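Local coordinates for poly-gamma-glutamate hydrolase (Bacillus phage phiNIT1, PDB 3A9L), which is a zinc peptidase that hydrolyses the gamma-glutamyl linkages of bacterial poly-gamma-glutamate, at residues A[81-90]-A[148-156]. Numbering follows the deposited sequence.
Sequences STHFDEPMAV and DPDNIVNRC. With PO4 (phosphate ion), chain D.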
ATOM      1  N   SER A  81       9.396  15.217 -10.354  1.00 21.74           N
ATOM      2  CA  SER A  81       7.922  15.039 -10.509  1.00 20.77           C
ATOM      3  C   SER A  81       7.365  15.156 -11.929  1.00 21.80           C
ATOM      4  O   SER A  81       6.393  14.470 -12.284  1.00 21.82           O
ATOM      5  CB  SER A  81       7.143  16.008  -9.603  1.00 21.03           C
ATOM      6  OG  SER A  81       7.727  16.118  -8.320  1.00 18.58           O
ATOM      7  N   THR A  82       7.947  16.034 -12.751  1.00 21.28           N
ATOM      8  CA  THR A  82       7.522  16.095 -14.148  1.00 21.92           C
ATOM      9  C   THR A  82       7.850  14.809 -14.955  1.00 21.53           C
ATOM     10  O   THR A  82       7.359  14.662 -16.062  1.00 21.03           O
ATOM     11  CB  THR A  82       8.186  17.256 -14.885  1.00 21.39           C
ATOM     12  OG1 THR A  82       9.601  17.074 -14.815  1.00 23.73           O
ATOM     13  CG2 THR A  82       7.781  18.617 -14.286  1.00 22.37           C
ATOM     14  N   HIS A  83       8.698  13.928 -14.418  1.00 22.16           N
ATOM     15  CA  HIS A  83       9.207  12.731 -15.138  1.00 23.68           C
ATOM     16  C   HIS A  83       8.779  11.453 -14.426  1.00 23.20           C
ATOM     17  O   HIS A  83       9.075  10.326 -14.861  1.00 22.44           O
ATOM     18  CB  HIS A  83      10.739  12.765 -15.237  1.00 24.16           C
ATOM     19  CG  HIS A  83      11.256  13.871 -16.097  1.00 27.19           C
ATOM     20  ND1 HIS A  83      12.579  13.979 -16.452  1.00 31.03           N
ATOM     21  CD2 HIS A  83      10.619  14.900 -16.703  1.00 30.41           C
ATOM     22  CE1 HIS A  83      12.739  15.031 -17.232  1.00 30.69           C
ATOM     23  NE2 HIS A  83      11.562  15.606 -17.404  1.00 31.81           N
ATOM     24  N   PHE A  84       8.056  11.652 -13.337  1.00 23.08           N
ATOM     25  CA  PHE A  84       7.800  10.561 -12.419  1.00 22.82           C
ATOM     26  C   PHE A  84       6.601   9.836 -12.928  1.00 22.15           C
ATOM     27  O   PHE A  84       5.496  10.384 -13.039  1.00 20.28           O
ATOM     28  CB  PHE A  84       7.611  11.044 -10.985  1.00 22.72           C
ATOM     29  CG  PHE A  84       7.425   9.917  -9.989  1.00 20.19           C
ATOM     30  CD1 PHE A  84       6.162   9.401  -9.744  1.00 21.03           C
ATOM     31  CD2 PHE A  84       8.509   9.388  -9.311  1.00 20.76           C
ATOM     32  CE1 PHE A  84       5.980   8.388  -8.839  1.00 20.98           C
ATOM     33  CE2 PHE A  84       8.336   8.363  -8.405  1.00 21.33           C
ATOM     34  CZ  PHE A  84       7.079   7.881  -8.154  1.00 23.80           C
ATOM     35  N   ASP A  85       6.852   8.584 -13.251  1.00 22.17           N
ATOM     36  CA  ASP A  85       5.896   7.813 -14.019  1.00 22.68           C
ATOM     37  C   ASP A  85       5.654   6.412 -13.438  1.00 22.38           C
ATOM     38  O   ASP A  85       5.191   5.537 -14.137  1.00 23.15           O
ATOM     39  CB  ASP A  85       6.337   7.762 -15.504  1.00 23.09           C
ATOM     40  CG  ASP A  85       7.526   6.834 -15.755  1.00 23.75           C
ATOM     41  OD1 ASP A  85       8.343   6.645 -14.856  1.00 27.29           O
ATOM     42  OD2 ASP A  85       7.655   6.318 -16.887  1.00 26.34           O
ATOM     43  N   GLU A  86       5.931   6.214 -12.152  1.00 22.73           N
ATOM     44  CA  GLU A  86       5.709   4.901 -11.558  1.00 21.50           C
ATOM     45  C   GLU A  86       4.253   4.499 -11.870  1.00 20.87           C
ATOM     46  O   GLU A  86       3.312   5.253 -11.565  1.00 20.39           O
ATOM     47  CB  GLU A  86       6.019   4.947 -10.067  1.00 21.08           C
ATOM     48  CG  GLU A  86       6.166   3.600  -9.382  1.00 21.24           C
ATOM     49  CD  GLU A  86       4.828   2.990  -9.121  1.00 18.96           C
ATOM     50  OE1 GLU A  86       4.002   3.671  -8.480  1.00 17.28           O
ATOM     51  OE2 GLU A  86       4.575   1.881  -9.647  1.00 18.41           O
ATOM     52  N   PRO A  87       4.053   3.331 -12.501  1.00 20.36           N
ATOM     53  CA  PRO A  87       2.704   3.067 -12.982  1.00 20.22           C
ATOM     54  C   PRO A  87       1.611   3.008 -11.901  1.00 19.92           C
ATOM     55  O   PRO A  87       0.468   3.388 -12.159  1.00 19.78           O
ATOM     56  CB  PRO A  87       2.849   1.714 -13.708  1.00 19.76           C
ATOM     57  CG  PRO A  87       4.077   1.134 -13.192  1.00 20.15           C
ATOM     58  CD  PRO A  87       4.985   2.328 -13.026  1.00 21.03           C
ATOM     59  N   MET A  88       1.956   2.568 -10.696  1.00 19.36           N
ATOM     60  CA  MET A  88       0.925   2.471  -9.679  1.00 19.28           C
ATOM     61  C   MET A  88       0.483   3.858  -9.218  1.00 19.10           C
ATOM     62  O   MET A  88      -0.714   4.081  -9.044  1.00 18.56           O
ATOM     63  CB  MET A  88       1.350   1.561  -8.545  1.00 18.80           C
ATOM     64  CG  MET A  88       1.424   0.126  -8.958  1.00 18.15           C
ATOM     65  SD  MET A  88       1.510  -0.891  -7.495  1.00 21.09           S
ATOM     66  CE  MET A  88       3.119  -0.373  -6.877  1.00 21.51           C
ATOM     67  N   ALA A  89       1.456   4.768  -9.057  1.00 17.66           N
ATOM     68  CA  ALA A  89       1.247   6.187  -8.805  1.00 17.86           C
ATOM     69  C   ALA A  89       0.277   6.835  -9.813  1.00 18.37           C
ATOM     70  O   ALA A  89      -0.726   7.414  -9.422  1.00 18.29           O
ATOM     71  CB  ALA A  89       2.598   6.930  -8.823  1.00 17.18           C
ATOM     72  N   VAL A  90       0.585   6.690 -11.098  1.00 17.28           N
ATOM     73  CA  VAL A  90      -0.219   7.208 -12.198  1.00 18.66           C
ATOM     74  C   VAL A  90      -1.629   6.626 -12.196  1.00 17.82           C
ATOM     75  O   VAL A  90      -2.591   7.325 -12.518  1.00 18.51           O
ATOM     76  CB  VAL A  90       0.438   6.871 -13.554  1.00 18.40           C
ATOM     77  CG1 VAL A  90      -0.353   7.431 -14.714  1.00 19.52           C
ATOM     78  CG2 VAL A  90       1.890   7.367 -13.594  1.00 19.55           C
ATOM     79  N   ASP A 148       2.470  23.232 -14.707  1.00 21.30           N
ATOM     80  CA  ASP A 148       2.563  22.484 -15.964  1.00 20.11           C
ATOM     81  C   ASP A 148       1.732  21.248 -15.838  1.00 19.29           C
ATOM     82  O   ASP A 148       1.383  20.893 -14.730  1.00 18.88           O
ATOM     83  CB  ASP A 148       4.020  22.091 -16.208  1.00 19.64           C
ATOM     84  CG  ASP A 148       4.575  21.273 -15.089  1.00 18.98           C
ATOM     85  OD1 ASP A 148       5.031  21.836 -14.050  1.00 18.53           O
ATOM     86  OD2 ASP A 148       4.555  20.050 -15.244  1.00 21.41           O
ATOM     87  N   PRO A 149       1.440  20.547 -16.969  1.00 20.14           N
ATOM     88  CA  PRO A 149       0.551  19.371 -16.914  1.00 20.00           C
ATOM     89  C   PRO A 149       1.251  18.023 -16.720  1.00 21.02           C
ATOM     90  O   PRO A 149       0.577  16.985 -16.574  1.00 21.29           O
ATOM     91  CB  PRO A 149      -0.107  19.391 -18.291  1.00 20.32           C
ATOM     92  CG  PRO A 149       1.049  19.786 -19.193  1.00 20.87           C
ATOM     93  CD  PRO A 149       1.699  20.938 -18.369  1.00 20.32           C
ATOM     94  N   ASP A 150       2.574  18.041 -16.739  1.00 21.00           N
ATOM     95  CA  ASP A 150       3.407  16.867 -16.459  1.00 20.84           C
ATOM     96  C   ASP A 150       3.576  16.566 -14.977  1.00 20.47           C
ATOM     97  O   ASP A 150       3.562  15.405 -14.593  1.00 20.58           O
ATOM     98  CB  ASP A 150       4.792  17.054 -17.020  1.00 20.45           C
ATOM     99  CG  ASP A 150       4.803  17.173 -18.534  1.00 21.98           C
ATOM    100  OD1 ASP A 150       3.895  16.623 -19.197  1.00 21.74           O
ATOM    101  OD2 ASP A 150       5.760  17.798 -19.053  1.00 19.50           O
ATOM    102  N   ASN A 151       3.801  17.591 -14.160  1.00 19.67           N
ATOM    103  CA  ASN A 151       4.025  17.350 -12.734  1.00 19.76           C
ATOM    104  C   ASN A 151       3.033  16.315 -12.162  1.00 19.98           C
ATOM    105  O   ASN A 151       1.823  16.558 -12.115  1.00 20.12           O
ATOM    106  CB  ASN A 151       3.977  18.661 -11.938  1.00 18.43           C
ATOM    107  CG  ASN A 151       4.465  18.485 -10.490  1.00 21.46           C
ATOM    108  OD1 ASN A 151       3.948  17.641  -9.742  1.00 22.53           O
ATOM    109  ND2 ASN A 151       5.456  19.287 -10.089  1.00 18.28           N
ATOM    110  N   ILE A 152       3.537  15.167 -11.731  1.00 19.88           N
ATOM    111  CA  ILE A 152       2.639  14.118 -11.189  1.00 20.69           C
ATOM    112  C   ILE A 152       1.397  14.615 -10.394  1.00 20.22           C
ATOM    113  O   ILE A 152       0.291  14.102 -10.607  1.00 22.02           O
ATOM    114  CB  ILE A 152       3.392  13.018 -10.393  1.00 20.25           C
ATOM    115  CG1 ILE A 152       2.428  11.904  -9.939  1.00 20.07           C
ATOM    116  CG2 ILE A 152       4.144  13.598  -9.186  1.00 20.16           C
ATOM    117  CD1 ILE A 152       1.784  11.096 -11.080  1.00 22.05           C
ATOM    118  N   VAL A 153       1.567  15.604  -9.516  1.00 20.84           N
ATOM    119  CA  VAL A 153       0.449  16.144  -8.720  1.00 19.69           C
ATOM    120  C   VAL A 153      -0.746  16.685  -9.533  1.00 20.17           C
ATOM    121  O   VAL A 153      -1.889  16.550  -9.094  1.00 18.06           O
ATOM    122  CB  VAL A 153       0.893  17.191  -7.635  1.00 21.32           C
ATOM    123  CG1 VAL A 153       0.874  18.569  -8.209  1.00 22.33           C
ATOM    124  CG2 VAL A 153      -0.060  17.137  -6.437  1.00 16.04           C
ATOM    125  N   ASN A 154      -0.501  17.236 -10.729  1.00 19.95           N
ATOM    126  CA  ASN A 154      -1.604  17.723 -11.598  1.00 20.59           C
ATOM    127  C   ASN A 154      -2.159  16.635 -12.533  1.00 20.70           C
ATOM    128  O   ASN A 154      -2.926  16.932 -13.496  1.00 20.62           O
ATOM    129  CB  ASN A 154      -1.128  18.907 -12.452  1.00 20.57           C
ATOM    130  CG  ASN A 154      -0.632  20.084 -11.611  1.00 20.40           C
ATOM    131  OD1 ASN A 154      -1.182  20.397 -10.529  1.00 19.58           O
ATOM    132  ND2 ASN A 154       0.463  20.716 -12.084  1.00 21.16           N
ATOM    133  N   ARG A 155      -1.778  15.385 -12.269  1.00 20.52           N
ATOM    134  CA  ARG A 155      -2.294  14.290 -13.067  1.00 20.92           C
ATOM    135  C   ARG A 155      -3.323  13.483 -12.265  1.00 21.61           C
ATOM    136  O   ARG A 155      -3.636  12.343 -12.614  1.00 22.14           O
ATOM    137  CB  ARG A 155      -1.173  13.405 -13.593  1.00 20.40           C
ATOM    138  CG  ARG A 155      -0.126  14.177 -14.394  1.00 20.87           C
ATOM    139  CD  ARG A 155       0.933  13.231 -14.860  1.00 20.95           C
ATOM    140  NE  ARG A 155       0.380  12.216 -15.756  1.00 19.95           N
ATOM    141  CZ  ARG A 155       1.049  11.140 -16.157  1.00 19.48           C
ATOM    142  NH1 ARG A 155       2.309  10.942 -15.770  1.00 19.42           N
ATOM    143  NH2 ARG A 155       0.464  10.276 -16.977  1.00 23.19           N
ATOM    144  N   CYS A 156      -3.854  14.091 -11.207  1.00 21.57           N
ATOM    145  CA  CYS A 156      -5.117  13.614 -10.613  1.00 22.08           C
ATOM    146  C   CYS A 156      -6.243  13.840 -11.645  1.00 22.26           C
ATOM    147  O   CYS A 156      -6.006  14.378 -12.738  1.00 21.68           O
ATOM    148  CB  CYS A 156      -5.401  14.287  -9.267  1.00 21.87           C
ATOM    149  SG  CYS A 156      -5.426  16.086  -9.394  1.00 23.48           S
TER
HETATM  150  P   PO4 D 261      11.298  17.702  -7.523  1.00 36.33           P
HETATM  151  O1  PO4 D 261      12.268  17.681  -8.686  1.00 37.37           O
HETATM  152  O2  PO4 D 261      10.881  19.114  -7.146  1.00 36.48           O
HETATM  153  O3  PO4 D 261      10.086  16.955  -8.012  1.00 37.37           O
HETATM  154  O4  PO4 D 261      11.899  17.034  -6.317  1.00 34.44           O
HETATM  155  O   HOH W   1       4.775  17.256  -7.001  1.00 19.90           O
HETATM  156  O   HOH W   2       4.171  12.700 -14.184  1.00 20.81           O
HETATM  157  O   HOH W   3      -2.396  10.097 -13.591  1.00 19.88           O
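Ser-81 and Ile-152 join two parts of this open alpha/beta zinc-peptidase fold: 81-90, which leads into helix 87-94, and 148-156, which holds the 3-10 turn 152-153. Strands 34-42 and 98-105 alongside carry the zinc ligands His-40 and His-103. Ile-152 N donates to Ser-81 O at 3.0 Å, nearly straight at the hydrogen (166°) but from above the carbonyl plane. Packing is tight here: Ser-81 CB lies 3.6 Å from Asn-151 OD1 and 3.9 Å from Ile-152 CG2. Asp-148 OD2 accepts from Asn-151 N, an Asx motif, on the syn side but tilted 26° out of the carboxylate plane; Asn-151 OD1 takes Val-153 N on an in-plane lone pair, an Asx turn. Thr-82 CG2 rests 3.7 Å from that same Asp-148 OD2.

Elsewhere the fit is looser. With CG1 anti to the backbone N (chi1 -176°), Ile-152 brings CG1 only within 4.5 Å of Phe-84 CD1. Toward solvent, Arg-155 NH2 meets Val-90 CG1 at 3.7 Å, and a water at the guanidinium edge links NH1 to Phe-84 O and Asp-150 O; another bridges Val-90 O and Arg-155 O. Ser-81 N gives a 3.0 Å bond to O3 of a phosphate, probably from the crystallisation liquor.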